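Side-chain contact in protein p13 MTCP-1 (Homo sapiens, PDB 1A1X), which binds the PH domain of the kinases AKT1 and AKT2 and enhances their phosphorylation and activation: residues Glu35-Ser39 with Phe40-Arg44. Numbering follows the deposited sequence.
Sequences EEETS and FLRAR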
loop_
_atom_site.group_PDB
_atom_site.type_symbol
_atom_site.label_atom_id
_atom_site.label_comp_id
_atom_site.label_asym_id
_atom_site.label_seq_id
_atom_site.Cartn_x
_atom_site.Cartn_y
_atom_site.Cartn_z
ATOM N N GLU A 35 -10.321 -3.388 -6.390
ATOM C CA GLU A 35 -10.601 -3.235 -4.963
ATOM C C GLU A 35 -11.351 -1.913 -4.856
ATOM O O GLU A 35 -10.767 -0.842 -4.718
ATOM C CB GLU A 35 -9.314 -3.231 -4.166
ATOM C CG GLU A 35 -8.518 -4.479 -4.435
ATOM C CD GLU A 35 -7.362 -4.665 -3.492
ATOM O OE1 GLU A 35 -6.718 -3.650 -3.146
ATOM O OE2 GLU A 35 -7.101 -5.831 -3.105
ATOM N N GLU A 36 -12.663 -2.007 -4.995
ATOM C CA GLU A 36 -13.532 -0.849 -4.985
ATOM C C GLU A 36 -13.935 -0.305 -3.618
ATOM O O GLU A 36 -14.420 -1.039 -2.756
ATOM C CB GLU A 36 -14.770 -1.180 -5.797
ATOM C CG GLU A 36 -15.638 0.001 -6.116
ATOM C CD GLU A 36 -16.849 -0.393 -6.924
ATOM O OE1 GLU A 36 -16.784 -1.406 -7.658
ATOM O OE2 GLU A 36 -17.872 0.312 -6.815
ATOM N N GLU A 37 -13.695 0.988 -3.420
ATOM C CA GLU A 37 -14.068 1.666 -2.182
ATOM C C GLU A 37 -15.450 2.275 -2.421
ATOM O O GLU A 37 -16.039 2.083 -3.491
ATOM C CB GLU A 37 -13.053 2.766 -1.850
ATOM C CG GLU A 37 -11.612 2.276 -1.702
ATOM C CD GLU A 37 -11.437 1.268 -0.584
ATOM O OE1 GLU A 37 -12.051 1.458 0.485
ATOM O OE2 GLU A 37 -10.679 0.288 -0.774
ATOM N N THR A 38 -15.973 3.006 -1.440
ATOM C CA THR A 38 -17.292 3.628 -1.589
ATOM C C THR A 38 -17.279 4.790 -2.592
ATOM O O THR A 38 -18.129 4.884 -3.484
ATOM C CB THR A 38 -17.828 4.161 -0.232
ATOM O OG1 THR A 38 -18.010 3.073 0.677
ATOM C CG2 THR A 38 -19.161 4.867 -0.423
ATOM N N SER A 39 -16.280 5.645 -2.453
ATOM C CA SER A 39 -16.158 6.819 -3.282
ATOM C C SER A 39 -15.245 6.690 -4.485
ATOM O O SER A 39 -15.244 7.565 -5.347
ATOM C CB SER A 39 -15.701 7.976 -2.413
ATOM O OG SER A 39 -16.474 7.990 -1.228
ATOM N N PHE A 40 -14.457 5.621 -4.553
ATOM C CA PHE A 40 -13.547 5.457 -5.688
ATOM C C PHE A 40 -13.134 4.020 -5.939
ATOM O O PHE A 40 -13.503 3.102 -5.202
ATOM C CB PHE A 40 -12.298 6.343 -5.532
ATOM C CG PHE A 40 -11.576 6.123 -4.251
ATOM C CD1 PHE A 40 -11.936 6.831 -3.112
ATOM C CD2 PHE A 40 -10.584 5.159 -4.157
ATOM C CE1 PHE A 40 -11.318 6.574 -1.885
ATOM C CE2 PHE A 40 -9.961 4.896 -2.939
ATOM C CZ PHE A 40 -10.331 5.605 -1.800
ATOM N N LEU A 41 -12.323 3.850 -6.977
ATOM C CA LEU A 41 -11.853 2.544 -7.372
ATOM C C LEU A 41 -10.336 2.457 -7.410
ATOM O O LEU A 41 -9.651 3.396 -7.819
ATOM C CB LEU A 41 -12.443 2.210 -8.739
ATOM C CG LEU A 41 -12.182 0.822 -9.301
ATOM C CD1 LEU A 41 -13.472 0.266 -9.875
ATOM C CD2 LEU A 41 -11.085 0.884 -10.338
ATOM N N ARG A 42 -9.827 1.329 -6.934
ATOM C CA ARG A 42 -8.397 1.046 -6.924
ATOM C C ARG A 42 -8.160 -0.267 -7.664
ATOM O O ARG A 42 -9.041 -1.123 -7.730
ATOM C CB ARG A 42 -7.860 0.895 -5.490
ATOM C CG ARG A 42 -7.708 2.199 -4.702
ATOM C CD ARG A 42 -6.660 2.046 -3.585
ATOM N NE ARG A 42 -6.685 3.159 -2.634
ATOM C CZ ARG A 42 -7.305 3.139 -1.455
ATOM N NH1 ARG A 42 -7.959 2.058 -1.054
ATOM N NH2 ARG A 42 -7.287 4.211 -0.678
ATOM N N ALA A 43 -6.984 -0.397 -8.261
ATOM C CA ALA A 43 -6.610 -1.621 -8.953
ATOM C C ALA A 43 -5.273 -2.030 -8.358
ATOM O O ALA A 43 -4.384 -1.207 -8.218
ATOM C CB ALA A 43 -6.469 -1.378 -10.446
ATOM N N ARG A 44 -5.171 -3.275 -7.919
ATOM C CA ARG A 44 -3.929 -3.782 -7.358
ATOM C C ARG A 44 -3.374 -4.669 -8.464
ATOM O O ARG A 44 -4.034 -5.600 -8.912
ATOM C CB ARG A 44 -4.202 -4.571 -6.079
ATOM C CG ARG A 44 -2.949 -4.958 -5.312
ATOM C CD ARG A 44 -3.257 -5.096 -3.831
ATOM N NE ARG A 44 -4.315 -6.064 -3.590
ATOM C CZ ARG A 44 -4.128 -7.376 -3.485
ATOM N NH1 ARG A 44 -2.912 -7.895 -3.596
ATOM N NH2 ARG A 44 -5.163 -8.167 -3.252
#
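E37 packs its aliphatic stem against the F40 ring at the end of a beta hairpin. E37 CB sits over one face, 3.9 Å from the ring centroid, a CH-pi contact. E37 CG comes closer still, 3.3 Å from F40 CE2. With chi1 at 55°, F40 CG stands between the backbone N and carbonyl carbon, a torsion that puts the ring beside the E37 chain. The CE2 edge of the ring points onto one face of the R42 guanidinium, F40 CE2 standing 3.5 Å above the centre of that plane. A bend at chi2 (-61°) carries the E37 carboxylate to R42, where E37 OE2 makes a long salt bridge to R42 NH1 (3.3 Å), the two planes 52° apart. Both residues have further partners: E37 OE1 accepts from R95 N of the second subunit, R42 NE hydrogen-bonds Q89 OE1, and R42 NH2 makes a salt bridge to E5 of the second subunit.

The backbone closes the hairpin between strands 29-36 and 41-46 of the barrel. E37 N donates to F40 O at 2.8 Å. E35 and R42 form an antiparallel hydrogen-bonded pair.

Against this tight E37-F40-R42 group, the turn is loose: S39 is exposed, its CB 4.0 Å from F40 CD1. At the far end from the turn, R44 grips E35 OE2 side-on, through NE at 2.8 Å and NH2 at 3.0 Å. Both come from the same face of the carboxylate, NH2 on the syn side and NE from above the plane, while OE2 lies in the guanidinium plane. A leucine in place of R44 would probably leave the E35 carboxylate without its two-nitrogen grip and freer to turn.

Salt bridges E35-R44 and E37-R42 thus join the two arms of the hairpin, and R42 with E5 joins it to the neighbouring chain; the charges of E35 and E37 are likely to be offset by these arginines.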